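Local coordinates for protein multicopper oxidase (Pseudomonas thermotolerans, PDB 6VOW) that probably oxidises phenolic, laccase-type substrates at a mononuclear copper and passes the electrons to a copper cluster that reduces dioxygen to water, at residues 377-391 and 413-427. Residues are numbered along the deposited sequence; the frame is centred on the assembly and turned at random.
Sequences IFELRNLAQYQHPIH and DTYLLGKNETARVAL. With CU (copper (II) ion), chain D; CU (copper (II) ion), chain C; C2O (Cu-O-Cu linkage), chain B.
Gly418 O is gripped from opposite faces of its carbonyl plane: Asn382 ND2 comes across from the other segment at 2.5 Å, and Glu421 N closes the type II turn of Gly418 to Glu421. The same amide nitrogen donates almost straight (171°) to Tyr386 O, which lies in the amide plane, so the loop and the turn are pinned by one group. With CG anti to the backbone N (chi1 -168°), the Asn382 amide is directed at the turn, while CB rests 3.7 Å from Leu417 CD2. A leucine in place of Asn382 would probably leave Tyr386 O without its donor and free the loop before His388 to shift. Farther out, Lys419 NZ reaches Gln385 O at 2.8 Å, bending at its last torsion.

Antiparallel pairing runs away from these turns in two separate sets, 377-382 with 422-427 and 388-391 with 414-417. Leu380, Ile390 and Leu417 fill the space between them, Leu380 CB lying 4.0 Å from Leu417 CD2. At the far end of the first pair, Leu427 CD2 sits over the centre of the Phe378 ring, 12° off its normal, a CH-pi contact.

On the second pair, His391 ND1 donates to Thr414 OG1 at 2.8 Å; that hydroxyl donates to Asp413 OD1, and Asp413 is itself salt-bridged to Arg267. This second shell is likely to limit the ring's rotation, with NE2 bound to a copper ion shared with His94. His388 ND1 binds the other copper with Cys439 and His444. Two antiparallel pairs from facing sheets, with strand 388-391 carrying a ligand of the mononuclear copper and one of the cluster coppers, are characteristic of the cupredoxin domain of multicopper oxidases.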
loop_
_atom_site.group_PDB
_atom_site.type_symbol
_atom_site.label_atom_id
_atom_site.label_comp_id
_atom_site.label_asym_id
_atom_site.label_seq_id
_atom_site.Cartn_x
_atom_site.Cartn_y
_atom_site.Cartn_z
ATOM N N ILE A 377 -21.933 6.257 -1.308
ATOM C CA ILE A 377 -21.625 4.907 -1.783
ATOM C C ILE A 377 -20.988 5.166 -3.116
ATOM O O ILE A 377 -21.543 5.945 -3.891
ATOM C CB ILE A 377 -22.863 4.033 -2.143
ATOM C CG1 ILE A 377 -23.983 4.082 -1.102
ATOM C CG2 ILE A 377 -22.444 2.599 -2.467
ATOM C CD1 ILE A 377 -23.732 3.238 0.100
ATOM N N PHE A 378 -19.851 4.516 -3.375
ATOM C CA PHE A 378 -19.176 4.459 -4.657
ATOM C C PHE A 378 -19.406 3.060 -5.215
ATOM O O PHE A 378 -19.012 2.058 -4.586
ATOM C CB PHE A 378 -17.675 4.685 -4.493
ATOM C CG PHE A 378 -17.284 6.110 -4.242
ATOM C CD1 PHE A 378 -18.166 7.078 -3.730
ATOM C CD2 PHE A 378 -15.997 6.496 -4.518
ATOM C CE1 PHE A 378 -17.738 8.391 -3.509
ATOM C CE2 PHE A 378 -15.573 7.779 -4.297
ATOM C CZ PHE A 378 -16.438 8.739 -3.806
ATOM N N GLU A 379 -20.088 3.005 -6.361
ATOM C CA GLU A 379 -20.157 1.820 -7.162
ATOM C C GLU A 379 -18.932 1.832 -8.039
ATOM O O GLU A 379 -18.723 2.756 -8.832
ATOM C CB GLU A 379 -21.400 1.777 -8.040
ATOM C CG GLU A 379 -21.629 0.361 -8.612
ATOM C CD GLU A 379 -22.769 0.266 -9.628
ATOM O OE1 GLU A 379 -22.592 0.798 -10.763
ATOM O OE2 GLU A 379 -23.825 -0.368 -9.314
ATOM N N LEU A 380 -18.116 0.816 -7.908
ATOM C CA LEU A 380 -16.873 0.716 -8.670
ATOM C C LEU A 380 -17.102 -0.324 -9.746
ATOM O O LEU A 380 -17.253 -1.463 -9.398
ATOM C CB LEU A 380 -15.745 0.260 -7.735
ATOM C CG LEU A 380 -15.509 1.114 -6.493
ATOM C CD1 LEU A 380 -14.306 0.586 -5.779
ATOM C CD2 LEU A 380 -15.207 2.521 -6.886
ATOM N N ARG A 381 -17.191 0.089 -11.024
ATOM C CA ARG A 381 -17.461 -0.799 -12.200
ATOM C C ARG A 381 -16.175 -0.963 -13.047
ATOM O O ARG A 381 -15.712 -0.013 -13.668
ATOM C CB ARG A 381 -18.584 -0.239 -13.136
ATOM C CG ARG A 381 -19.874 0.107 -12.402
ATOM C CD ARG A 381 -20.793 0.968 -13.249
ATOM N NE ARG A 381 -21.196 0.219 -14.431
ATOM C CZ ARG A 381 -21.587 0.751 -15.571
ATOM N NH1 ARG A 381 -21.677 2.073 -15.729
ATOM N NH2 ARG A 381 -21.899 -0.055 -16.571
ATOM N N ASN A 382 -15.594 -2.159 -13.069
ATOM C CA ASN A 382 -14.428 -2.432 -13.947
ATOM C C ASN A 382 -15.054 -2.930 -15.242
ATOM O O ASN A 382 -15.572 -4.071 -15.317
ATOM C CB ASN A 382 -13.544 -3.485 -13.309
ATOM C CG ASN A 382 -12.163 -3.655 -13.972
ATOM O OD1 ASN A 382 -11.827 -3.023 -14.956
ATOM N ND2 ASN A 382 -11.354 -4.554 -13.404
ATOM N N LEU A 383 -15.043 -2.059 -16.253
ATOM C CA LEU A 383 -15.481 -2.418 -17.599
ATOM C C LEU A 383 -14.307 -2.931 -18.432
ATOM O O LEU A 383 -14.079 -2.472 -19.560
ATOM C CB LEU A 383 -16.137 -1.226 -18.276
ATOM C CG LEU A 383 -17.195 -0.475 -17.465
ATOM C CD1 LEU A 383 -17.763 0.638 -18.343
ATOM C CD2 LEU A 383 -18.292 -1.389 -16.946
ATOM N N ALA A 384 -13.569 -3.898 -17.877
ATOM C CA ALA A 384 -12.462 -4.539 -18.588
ATOM C C ALA A 384 -12.101 -5.905 -18.005
ATOM O O ALA A 384 -12.611 -6.332 -16.947
ATOM C CB ALA A 384 -11.239 -3.645 -18.653
ATOM N N GLN A 385 -11.210 -6.578 -18.727
ATOM C CA GLN A 385 -10.690 -7.871 -18.334
ATOM C C GLN A 385 -9.364 -7.717 -17.595
ATOM O O GLN A 385 -8.534 -8.634 -17.561
ATOM C CB GLN A 385 -10.574 -8.790 -19.568
ATOM C CG GLN A 385 -11.833 -9.605 -19.880
ATOM C CD GLN A 385 -12.576 -10.131 -18.631
ATOM O OE1 GLN A 385 -12.404 -11.289 -18.179
ATOM N NE2 GLN A 385 -13.388 -9.254 -18.046
ATOM N N TYR A 386 -9.212 -6.577 -16.922
ATOM C CA TYR A 386 -7.972 -6.245 -16.258
ATOM C C TYR A 386 -8.239 -5.796 -14.828
ATOM O O TYR A 386 -9.151 -5.007 -14.599
ATOM C CB TYR A 386 -7.283 -5.227 -17.119
ATOM C CG TYR A 386 -6.807 -5.927 -18.382
ATOM C CD1 TYR A 386 -5.814 -6.897 -18.303
ATOM C CD2 TYR A 386 -7.401 -5.692 -19.618
ATOM C CE1 TYR A 386 -5.402 -7.602 -19.418
ATOM C CE2 TYR A 386 -6.992 -6.384 -20.742
ATOM C CZ TYR A 386 -5.980 -7.319 -20.633
ATOM O OH TYR A 386 -5.492 -8.026 -21.676
ATOM N N GLN A 387 -7.540 -6.379 -13.858
ATOM C CA GLN A 387 -7.853 -5.983 -12.455
ATOM C C GLN A 387 -7.235 -4.658 -12.111
ATOM O O GLN A 387 -6.177 -4.311 -12.649
ATOM C CB GLN A 387 -7.511 -7.039 -11.420
ATOM C CG GLN A 387 -6.056 -7.378 -11.165
ATOM C CD GLN A 387 -5.968 -8.706 -10.429
ATOM O OE1 GLN A 387 -6.622 -8.929 -9.380
ATOM N NE2 GLN A 387 -5.221 -9.640 -11.024
ATOM N N HIS A 388 -7.895 -3.873 -11.248
ATOM C CA HIS A 388 -7.304 -2.600 -10.867
ATOM C C HIS A 388 -7.345 -2.477 -9.335
ATOM O O HIS A 388 -8.419 -2.597 -8.765
ATOM C CB HIS A 388 -8.161 -1.516 -11.469
ATOM C CG HIS A 388 -8.186 -1.524 -12.959
ATOM N ND1 HIS A 388 -7.042 -1.461 -13.721
ATOM C CD2 HIS A 388 -9.220 -1.595 -13.828
ATOM C CE1 HIS A 388 -7.368 -1.500 -15.002
ATOM N NE2 HIS A 388 -8.692 -1.558 -15.093
ATOM N N PRO A 389 -6.205 -2.251 -8.661
ATOM C CA PRO A 389 -6.254 -1.936 -7.189
ATOM C C PRO A 389 -6.570 -0.458 -7.012
ATOM O O PRO A 389 -5.710 0.448 -7.209
ATOM C CB PRO A 389 -4.841 -2.274 -6.717
ATOM C CG PRO A 389 -4.020 -1.939 -7.938
ATOM C CD PRO A 389 -4.836 -2.506 -9.074
ATOM N N ILE A 390 -7.841 -0.227 -6.728
ATOM C CA ILE A 390 -8.343 1.091 -6.799
ATOM C C ILE A 390 -8.205 1.690 -5.453
ATOM O O ILE A 390 -8.778 1.177 -4.464
ATOM C CB ILE A 390 -9.786 1.132 -7.161
ATOM C CG1 ILE A 390 -10.005 0.526 -8.595
ATOM C CG2 ILE A 390 -10.292 2.590 -7.040
ATOM C CD1 ILE A 390 -9.615 1.375 -9.751
ATOM N N HIS A 391 -7.566 2.835 -5.441
ATOM C CA HIS A 391 -7.203 3.483 -4.189
ATOM C C HIS A 391 -7.760 4.913 -4.055
ATOM O O HIS A 391 -7.840 5.658 -5.022
ATOM C CB HIS A 391 -5.708 3.433 -4.181
ATOM C CG HIS A 391 -5.096 4.218 -3.104
ATOM N ND1 HIS A 391 -5.161 3.837 -1.783
ATOM C CD2 HIS A 391 -4.352 5.344 -3.140
ATOM C CE1 HIS A 391 -4.515 4.720 -1.040
ATOM N NE2 HIS A 391 -4.013 5.631 -1.838
ATOM N N ASP A 413 -8.317 1.520 2.201
ATOM C CA ASP A 413 -8.038 2.623 1.281
ATOM C C ASP A 413 -7.951 2.070 -0.170
ATOM O O ASP A 413 -7.877 2.831 -1.179
ATOM C CB ASP A 413 -6.744 3.346 1.688
ATOM C CG ASP A 413 -5.532 2.387 1.841
ATOM O OD1 ASP A 413 -5.131 1.793 0.813
ATOM O OD2 ASP A 413 -4.963 2.211 2.973
ATOM N N THR A 414 -7.989 0.737 -0.294
ATOM C CA THR A 414 -7.860 0.107 -1.598
ATOM C C THR A 414 -8.722 -1.089 -1.810
ATOM O O THR A 414 -8.835 -1.902 -0.959
ATOM C CB THR A 414 -6.391 -0.186 -1.826
ATOM O OG1 THR A 414 -5.793 1.083 -1.800
ATOM C CG2 THR A 414 -6.082 -0.748 -3.237
ATOM N N TYR A 415 -9.347 -1.170 -2.967
ATOM C CA TYR A 415 -10.093 -2.362 -3.327
ATOM C C TYR A 415 -9.540 -2.921 -4.631
ATOM O O TYR A 415 -9.446 -2.219 -5.624
ATOM C CB TYR A 415 -11.574 -2.106 -3.522
ATOM C CG TYR A 415 -12.306 -3.396 -3.751
ATOM C CD1 TYR A 415 -12.315 -4.373 -2.733
ATOM C CD2 TYR A 415 -12.965 -3.687 -4.964
ATOM C CE1 TYR A 415 -12.942 -5.581 -2.898
ATOM C CE2 TYR A 415 -13.617 -4.931 -5.139
ATOM C CZ TYR A 415 -13.613 -5.873 -4.090
ATOM O OH TYR A 415 -14.237 -7.145 -4.153
ATOM N N LEU A 416 -9.195 -4.189 -4.626
ATOM C CA LEU A 416 -8.676 -4.845 -5.841
ATOM C C LEU A 416 -9.880 -5.267 -6.727
ATOM O O LEU A 416 -10.598 -6.289 -6.492
ATOM C CB LEU A 416 -7.728 -6.023 -5.448
ATOM C CG LEU A 416 -6.988 -6.779 -6.530
ATOM C CD1 LEU A 416 -6.098 -5.908 -7.398
ATOM C CD2 LEU A 416 -6.185 -7.887 -5.897
ATOM N N LEU A 417 -10.097 -4.433 -7.723
ATOM C CA LEU A 417 -11.274 -4.489 -8.545
ATOM C C LEU A 417 -11.066 -5.441 -9.682
ATOM O O LEU A 417 -10.318 -5.140 -10.637
ATOM C CB LEU A 417 -11.575 -3.119 -9.080
ATOM C CG LEU A 417 -12.973 -2.994 -9.664
ATOM C CD1 LEU A 417 -14.031 -3.294 -8.643
ATOM C CD2 LEU A 417 -13.108 -1.539 -10.188
ATOM N N GLY A 418 -11.712 -6.598 -9.577
ATOM C CA GLY A 418 -11.444 -7.690 -10.494
ATOM C C GLY A 418 -11.968 -7.358 -11.855
ATOM O O GLY A 418 -12.600 -6.309 -12.071
ATOM N N LYS A 419 -11.617 -8.282 -12.749
ATOM C CA LYS A 419 -11.987 -8.301 -14.137
ATOM C C LYS A 419 -13.475 -8.289 -14.188
ATOM O O LYS A 419 -14.114 -9.126 -13.556
ATOM C CB LYS A 419 -11.533 -9.602 -14.749
ATOM C CG LYS A 419 -10.026 -9.899 -14.753
ATOM C CD LYS A 419 -9.821 -11.189 -15.558
ATOM C CE LYS A 419 -8.411 -11.747 -15.620
ATOM N NZ LYS A 419 -7.430 -10.678 -15.967
ATOM N N ASN A 420 -14.027 -7.339 -14.936
ATOM C CA ASN A 420 -15.472 -7.152 -15.050
ATOM C C ASN A 420 -16.209 -7.122 -13.735
ATOM O O ASN A 420 -17.356 -7.477 -13.678
ATOM C CB ASN A 420 -16.073 -8.238 -15.930
ATOM C CG ASN A 420 -15.952 -7.943 -17.406
ATOM O OD1 ASN A 420 -15.369 -6.929 -17.850
ATOM N ND2 ASN A 420 -16.482 -8.873 -18.201
ATOM N N GLU A 421 -15.563 -6.714 -12.662
ATOM C CA GLU A 421 -16.239 -6.728 -11.385
ATOM C C GLU A 421 -16.999 -5.394 -11.163
ATOM O O GLU A 421 -16.504 -4.302 -11.486
ATOM C CB GLU A 421 -15.231 -7.010 -10.268
ATOM C CG GLU A 421 -15.811 -6.949 -8.868
ATOM C CD GLU A 421 -14.819 -7.243 -7.743
ATOM O OE1 GLU A 421 -13.570 -7.511 -7.943
ATOM O OE2 GLU A 421 -15.350 -7.212 -6.600
ATOM N N THR A 422 -18.207 -5.475 -10.594
ATOM C CA THR A 422 -18.852 -4.267 -10.025
ATOM C C THR A 422 -18.911 -4.383 -8.504
ATOM O O THR A 422 -19.712 -5.170 -7.992
ATOM C CB THR A 422 -20.271 -4.008 -10.534
ATOM O OG1 THR A 422 -20.218 -3.590 -11.907
ATOM C CG2 THR A 422 -20.954 -2.910 -9.693
ATOM N N ALA A 423 -18.098 -3.569 -7.807
ATOM C CA ALA A 423 -18.095 -3.509 -6.326
ATOM C C ALA A 423 -18.691 -2.181 -5.734
ATOM O O ALA A 423 -18.648 -1.071 -6.323
ATOM C CB ALA A 423 -16.701 -3.822 -5.790
ATOM N N ARG A 424 -19.319 -2.326 -4.583
ATOM C CA ARG A 424 -19.925 -1.202 -3.932
ATOM C C ARG A 424 -19.138 -0.960 -2.651
ATOM O O ARG A 424 -18.758 -1.884 -1.920
ATOM C CB ARG A 424 -21.394 -1.495 -3.698
ATOM C CG ARG A 424 -22.190 -1.455 -4.988
ATOM C CD ARG A 424 -23.586 -1.996 -4.848
ATOM N NE ARG A 424 -24.414 -1.149 -4.002
ATOM C CZ ARG A 424 -24.775 -1.422 -2.745
ATOM N NH1 ARG A 424 -24.377 -2.533 -2.123
ATOM N NH2 ARG A 424 -25.561 -0.563 -2.094
ATOM N N VAL A 425 -18.860 0.308 -2.448
ATOM C CA VAL A 425 -17.905 0.780 -1.488
ATOM C C VAL A 425 -18.538 2.052 -0.879
ATOM O O VAL A 425 -19.172 2.833 -1.592
ATOM C CB VAL A 425 -16.579 1.013 -2.266
ATOM C CG1 VAL A 425 -15.880 2.285 -1.900
ATOM C CG2 VAL A 425 -15.631 -0.128 -2.068
ATOM N N ALA A 426 -18.367 2.261 0.423
ATOM C CA ALA A 426 -18.979 3.370 1.120
ATOM C C ALA A 426 -18.028 4.100 2.084
ATOM O O ALA A 426 -17.185 3.498 2.732
ATOM C CB ALA A 426 -20.188 2.839 1.869
ATOM N N LEU A 427 -18.208 5.415 2.159
ATOM C CA LEU A 427 -17.333 6.295 2.879
ATOM C C LEU A 427 -18.097 7.416 3.476
ATOM O O LEU A 427 -19.185 7.745 3.006
ATOM C CB LEU A 427 -16.318 6.909 1.926
ATOM C CG LEU A 427 -16.861 7.635 0.691
ATOM C CD1 LEU A 427 -16.660 9.092 0.863
ATOM C CD2 LEU A 427 -16.179 7.238 -0.631
HETATM CU CU CU D . -5.339 -0.596 -13.060
HETATM CU CU CU C . -2.706 6.994 -1.267
HETATM CU CU2 C2O B . 0.014 4.637 -2.581
HETATM CU CU3 C2O B . -2.060 8.035 -4.883
HETATM O O1 C2O B . -1.145 6.239 -3.771
#